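Local coordinates for polyhedrin (Antheraea mylitta cypovirus 4, PDB 5A9C), which forms the crystalline lattice of polyhedra, the occlusion bodies of this insect virus, which probably protect embedded virus particles outside the host, at residues Pro59-Val64 with Gln168-Asn173; Val84-Asn89 with Val148-Arg153. All blocks are in the same frame, centred on the assembly; numbering follows the deposited sequence.

Contact 1: residues Pro59-Val64 with Gln168-Asn173; sequences PDYLKV and QTLTNN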
loop_
_atom_site.group_PDB
_atom_site.type_symbol
_atom_site.label_atom_id
_atom_site.label_comp_id
_atom_site.label_asym_id
_atom_site.label_seq_id
_atom_site.Cartn_x
_atom_site.Cartn_y
_atom_site.Cartn_z
ATOM N N PRO A 59 3.816 -7.114 11.718
ATOM C CA PRO A 59 4.359 -6.919 13.067
ATOM C C PRO A 59 3.708 -5.818 13.913
ATOM O O PRO A 59 3.782 -5.902 15.140
ATOM C CB PRO A 59 5.819 -6.556 12.796
ATOM C CG PRO A 59 5.772 -5.847 11.487
ATOM C CD PRO A 59 4.687 -6.532 10.681
ATOM N N ASP A 60 3.093 -4.814 13.294
ATOM C CA ASP A 60 2.632 -3.653 14.058
ATOM C C ASP A 60 1.156 -3.303 13.876
ATOM O O ASP A 60 0.429 -3.123 14.856
ATOM C CB ASP A 60 3.501 -2.434 13.744
ATOM C CG ASP A 60 4.931 -2.610 14.213
ATOM O OD1 ASP A 60 5.133 -2.846 15.423
ATOM O OD2 ASP A 60 5.848 -2.511 13.373
ATOM N N TYR A 61 0.718 -3.187 12.628
ATOM C CA TYR A 61 -0.673 -2.852 12.353
ATOM C C TYR A 61 -1.091 -3.310 10.965
ATOM O O TYR A 61 -0.265 -3.461 10.063
ATOM C CB TYR A 61 -0.916 -1.345 12.505
ATOM C CG TYR A 61 -0.109 -0.504 11.545
ATOM C CD1 TYR A 61 -0.605 -0.183 10.286
ATOM C CD2 TYR A 61 1.153 -0.042 11.890
ATOM C CE1 TYR A 61 0.137 0.578 9.400
ATOM C CE2 TYR A 61 1.901 0.720 11.012
ATOM C CZ TYR A 61 1.389 1.026 9.769
ATOM O OH TYR A 61 2.132 1.785 8.893
ATOM N N LEU A 62 -2.387 -3.532 10.806
ATOM C CA LEU A 62 -2.933 -3.966 9.535
ATOM C C LEU A 62 -4.196 -3.183 9.212
ATOM O O LEU A 62 -5.129 -3.137 10.014
ATOM C CB LEU A 62 -3.249 -5.462 9.580
ATOM C CG LEU A 62 -3.993 -6.039 8.374
ATOM C CD1 LEU A 62 -3.103 -6.054 7.138
ATOM C CD2 LEU A 62 -4.502 -7.438 8.685
ATOM N N LYS A 63 -4.208 -2.557 8.040
ATOM C CA LYS A 63 -5.399 -1.911 7.506
ATOM C C LYS A 63 -5.792 -2.609 6.212
ATOM O O LYS A 63 -5.021 -2.628 5.252
ATOM C CB LYS A 63 -5.135 -0.426 7.239
ATOM C CG LYS A 63 -4.771 0.375 8.476
ATOM C CD LYS A 63 -4.388 1.801 8.112
ATOM C CE LYS A 63 -3.240 1.819 7.115
ATOM N NZ LYS A 63 -2.834 3.201 6.752
ATOM N N VAL A 64 -6.984 -3.194 6.186
ATOM C CA VAL A 64 -7.418 -3.955 5.022
ATOM C C VAL A 64 -8.680 -3.388 4.394
ATOM O O VAL A 64 -9.626 -3.036 5.091
ATOM C CB VAL A 64 -7.692 -5.431 5.383
ATOM C CG1 VAL A 64 -8.253 -6.176 4.178
ATOM C CG2 VAL A 64 -6.429 -6.095 5.881
ATOM N N GLN A 168 10.114 3.861 13.791
ATOM C CA GLN A 168 10.500 2.476 13.545
ATOM C C GLN A 168 9.287 1.633 13.175
ATOM O O GLN A 168 9.354 0.795 12.278
ATOM C CB GLN A 168 11.198 1.875 14.768
ATOM C CG GLN A 168 11.588 0.413 14.587
ATOM C CD GLN A 168 12.318 -0.160 15.789
ATOM O OE1 GLN A 168 12.169 0.323 16.911
ATOM N NE2 GLN A 168 13.115 -1.196 15.556
ATOM N N THR A 169 8.179 1.859 13.872
ATOM C CA THR A 169 6.944 1.125 13.620
ATOM C C THR A 169 6.480 1.290 12.176
ATOM O O THR A 169 6.071 0.329 11.528
ATOM C CB THR A 169 5.822 1.583 14.570
ATOM O OG1 THR A 169 6.144 1.198 15.911
ATOM C CG2 THR A 169 4.494 0.957 14.171
ATOM N N LEU A 170 6.548 2.519 11.679
ATOM C CA LEU A 170 6.132 2.823 10.316
ATOM C C LEU A 170 6.986 2.079 9.292
ATOM O O LEU A 170 6.463 1.479 8.351
ATOM C CB LEU A 170 6.193 4.336 10.077
ATOM C CG LEU A 170 5.814 4.885 8.701
ATOM C CD1 LEU A 170 6.950 4.683 7.716
ATOM C CD2 LEU A 170 4.532 4.240 8.191
ATOM N N THR A 171 8.301 2.114 9.486
ATOM C CA THR A 171 9.237 1.511 8.541
ATOM C C THR A 171 9.395 0.008 8.754
ATOM O O THR A 171 9.811 -0.716 7.849
ATOM C CB THR A 171 10.622 2.179 8.633
ATOM O OG1 THR A 171 11.162 1.986 9.947
ATOM C CG2 THR A 171 10.512 3.667 8.357
ATOM N N ASN A 172 9.058 -0.455 9.951
ATOM C CA ASN A 172 9.215 -1.861 10.312
ATOM C C ASN A 172 8.017 -2.710 9.894
ATOM O O ASN A 172 8.111 -3.935 9.802
ATOM C CB ASN A 172 9.432 -1.984 11.822
ATOM C CG ASN A 172 9.535 -3.418 12.285
ATOM O OD1 ASN A 172 8.533 -4.050 12.616
ATOM N ND2 ASN A 172 10.755 -3.941 12.321
ATOM N N ASN A 173 6.894 -2.050 9.640
ATOM C CA ASN A 173 5.642 -2.753 9.380
ATOM C C ASN A 173 5.438 -3.167 7.922
ATOM O O ASN A 173 4.801 -2.454 7.145
ATOM C CB ASN A 173 4.455 -1.921 9.872
ATOM C CG ASN A 173 3.150 -2.686 9.820
ATOM O OD1 ASN A 173 2.944 -3.635 10.576
ATOM N ND2 ASN A 173 2.258 -2.274 8.929
#

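Contact 2: residues Val84-Asn89 with Val148-Arg153; sequences VSFNGN and VLATAR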
loop_
_atom_site.group_PDB
_atom_site.type_symbol
_atom_site.label_atom_id
_atom_site.label_comp_id
_atom_site.label_asym_id
_atom_site.label_seq_id
_atom_site.Cartn_x
_atom_site.Cartn_y
_atom_site.Cartn_z
ATOM N N VAL A 84 -13.515 -13.676 9.931
ATOM C CA VAL A 84 -12.323 -12.877 10.156
ATOM C C VAL A 84 -11.608 -13.389 11.399
ATOM O O VAL A 84 -12.165 -13.378 12.498
ATOM C CB VAL A 84 -12.646 -11.375 10.296
ATOM C CG1 VAL A 84 -11.358 -10.575 10.441
ATOM C CG2 VAL A 84 -13.426 -10.888 9.087
ATOM N N SER A 85 -10.380 -13.855 11.206
ATOM C CA SER A 85 -9.593 -14.459 12.271
ATOM C C SER A 85 -8.483 -13.515 12.720
ATOM O O SER A 85 -7.613 -13.158 11.929
ATOM C CB SER A 85 -8.994 -15.778 11.781
ATOM O OG SER A 85 -8.155 -16.367 12.761
ATOM N N PHE A 86 -8.522 -13.109 13.989
ATOM C CA PHE A 86 -7.514 -12.214 14.561
ATOM C C PHE A 86 -6.572 -13.008 15.462
ATOM O O PHE A 86 -7.023 -13.691 16.378
ATOM C CB PHE A 86 -8.180 -11.134 15.422
ATOM C CG PHE A 86 -9.021 -10.150 14.654
ATOM C CD1 PHE A 86 -10.354 -10.415 14.386
ATOM C CD2 PHE A 86 -8.489 -8.936 14.247
ATOM C CE1 PHE A 86 -11.135 -9.499 13.695
ATOM C CE2 PHE A 86 -9.261 -8.015 13.560
ATOM C CZ PHE A 86 -10.588 -8.296 13.283
ATOM N N ASN A 87 -5.267 -12.909 15.229
ATOM C CA ASN A 87 -4.319 -13.681 16.027
ATOM C C ASN A 87 -3.056 -12.911 16.398
ATOM O O ASN A 87 -2.444 -12.252 15.553
ATOM C CB ASN A 87 -3.950 -14.986 15.312
ATOM C CG ASN A 87 -5.169 -15.747 14.816
ATOM O OD1 ASN A 87 -5.689 -16.631 15.498
ATOM N ND2 ASN A 87 -5.635 -15.398 13.624
ATOM N N GLY A 88 -2.674 -13.004 17.669
ATOM C CA GLY A 88 -1.466 -12.368 18.162
ATOM C C GLY A 88 -1.723 -11.377 19.281
ATOM O O GLY A 88 -2.803 -11.351 19.878
ATOM N N ASN A 89 -0.718 -10.556 19.561
ATOM C CA ASN A 89 -0.803 -9.541 20.600
ATOM C C ASN A 89 -1.597 -8.328 20.124
ATOM O O ASN A 89 -1.094 -7.203 20.095
ATOM C CB ASN A 89 0.604 -9.119 21.031
ATOM C CG ASN A 89 0.594 -8.159 22.200
ATOM O OD1 ASN A 89 -0.341 -8.141 22.998
ATOM N ND2 ASN A 89 1.644 -7.352 22.311
ATOM N N VAL A 148 -10.906 -4.230 7.577
ATOM C CA VAL A 148 -10.414 -4.769 8.841
ATOM C C VAL A 148 -9.298 -3.898 9.405
ATOM O O VAL A 148 -8.435 -3.423 8.665
ATOM C CB VAL A 148 -9.892 -6.211 8.688
ATOM C CG1 VAL A 148 -9.434 -6.761 10.036
ATOM C CG2 VAL A 148 -10.965 -7.106 8.081
ATOM N N LEU A 149 -9.333 -3.685 10.715
ATOM C CA LEU A 149 -8.254 -3.000 11.417
ATOM C C LEU A 149 -7.772 -3.831 12.599
ATOM O O LEU A 149 -8.566 -4.259 13.435
ATOM C CB LEU A 149 -8.710 -1.631 11.918
ATOM C CG LEU A 149 -7.719 -0.934 12.856
ATOM C CD1 LEU A 149 -6.427 -0.602 12.129
ATOM C CD2 LEU A 149 -8.327 0.322 13.457
ATOM N N ALA A 150 -6.467 -4.055 12.665
ATOM C CA ALA A 150 -5.869 -4.736 13.807
ATOM C C ALA A 150 -4.555 -4.058 14.172
ATOM O O ALA A 150 -3.725 -3.791 13.304
ATOM C CB ALA A 150 -5.652 -6.206 13.502
ATOM N N THR A 151 -4.374 -3.768 15.456
ATOM C CA THR A 151 -3.169 -3.087 15.913
ATOM C C THR A 151 -2.532 -3.808 17.091
ATOM O O THR A 151 -3.223 -4.423 17.906
ATOM C CB THR A 151 -3.458 -1.625 16.311
ATOM O OG1 THR A 151 -4.518 -1.590 17.275
ATOM C CG2 THR A 151 -3.868 -0.809 15.092
ATOM N N ALA A 152 -1.206 -3.727 17.171
ATOM C CA ALA A 152 -0.461 -4.340 18.262
ATOM C C ALA A 152 -0.816 -3.673 19.581
ATOM O O ALA A 152 -0.932 -2.449 19.658
ATOM C CB ALA A 152 1.033 -4.236 18.004
ATOM N N ARG A 153 -0.981 -4.485 20.619
ATOM C CA ARG A 153 -1.322 -3.988 21.943
ATOM C C ARG A 153 -0.202 -3.117 22.506
ATOM O O ARG A 153 0.943 -3.552 22.622
ATOM C CB ARG A 153 -1.620 -5.159 22.883
ATOM C CG ARG A 153 -2.198 -4.761 24.227
ATOM C CD ARG A 153 -2.566 -5.984 25.061
ATOM N NE ARG A 153 -3.694 -6.728 24.502
ATOM C CZ ARG A 153 -3.586 -7.884 23.851
ATOM N NH1 ARG A 153 -2.398 -8.445 23.673
ATOM N NH2 ARG A 153 -4.670 -8.483 23.382
HETATM O O HOH W 1 -3.885 -11.549 22.526
#

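Contact 1: residues Pro59-Val64 with Gln168-Asn173
Asp60 and Asn173 bring the two backbones closest, their CA atoms 5.6 Å apart, where the turn leading into strand 61-66 meets the end of helix 165-172. Asn173, the first residue to leave helical geometry, pushes its amide against the strand's edge. With CG anti to its own nitrogen (chi1 -171°), the side chain extends to both polar backbone atoms of Tyr61. Its OD1 accepts Tyr61 N at 3.1 Å in a nearly straight bond that arrives from above the carbonyl plane, and Asp60 N at 3.0 Å from the same face but less tilted. Asn173 ND2 returns a bond of 3.0 Å to Tyr61 O. Three bonds thus fix the rotation of this buried amide. The same ND2 lies over the centre of the Tyr61 ring, 3.4 Å above its plane, with amide and ring stacked only 21° apart. Tyr61 can fold beneath the amide because CG sits between N and the carbonyl carbon (chi1 62°). Thr169 CG2 meets the ring edge near its plane and also packs on Asp60 CB at 3.6 Å, while Leu170 CD2 lies 3.5 Å from Tyr61 OH. Asp60 OD1 forms a salt bridge with Arg160, and Thr169 OG1 lies within hydrogen-bonding reach of the carbonyl oxygens of both Arg160 and Gln165. At the subunit interface Lys63 of the second subunit bonds to the carbonyl oxygens of Leu170 and Asn173, tying the helix end into the trimer. Strand 61-66 pairs along its other edge with strand 145-151, and the helix end meets the outer edge of the three-stranded sheet only at the start of strand 61-66.

Contact 2: residues Val84-Asn89 with Val148-Arg153
Arg153 N donates to Asn89 O at 2.8 Å, a nearly straight bond (165°) between loops that follow two strands of different sheets. The same oxygen also receives a CA-H...O contact from Ala152, with Ala152 CA 3.5 Å away, so two successive residues hold one carbonyl. A water bridges the loops here: it donates to Gly88 O and accepts from Arg153 NH2 at 3.3 Å, lying at the edge of the guanidinium and in its plane. The arginine chain, bent at chi3 (-68°), curls back past the Asn89 amide, which it crosses at about a right angle; the modelled spacing of their ends is too short to define a bond.

Behind the loops, strands 84-87 and 148-151 run almost parallel, 9° apart, but their axes stay 9.1 Å from each other, too far for backbone pairing. Side chains fill the interval. Phe86 CG is anti to the carbonyl carbon, which leans the ring back along the strand to Val148, where CE2 meets CG1 at 3.7 Å. That methyl approaches obliquely, whereas Ala150 CB sits at the ring edge, 4.0 Å from Phe86 CD2. Val84 CG1 and Val148 CG2, at 4.2 Å, continue the apolar layer.

This is face-to-face packing of a beta sandwich: strand 81-87 belongs to the six-stranded antiparallel sheet and strand 145-151 to the three-stranded one. Val40 of strand 38-45 touches both Phe86 and Ala150, and Val97 of strand 96-100 covers Val84 and Phe86. On the opposite face of strand 81-87, Asn87 ND2 bonds to Ser85 OG and to Arg39 O of strand 38-45.

Overall arrangement
From the N terminus, the chain passes through strands 38-45 and 51-58 of the larger sheet before entering strand 61-66, the first half of contact 1. It then returns to the larger sheet at strand 81-87 and reaches strand 145-151, where contact 2 closes a loop across the sandwich. Contact 1 closes a wider loop only when helix 165-172 arrives, so contact 2 is nested within it. Strands 61-66 and 145-151 are antiparallel neighbours, and Leu62 and Val64 pair with Ala150 and Val148, directly linking the contacts, whose centres are about 12 Å apart. The two sheets thus face each other across contact 2, and the helix end abuts the edge of the smaller one at contact 1.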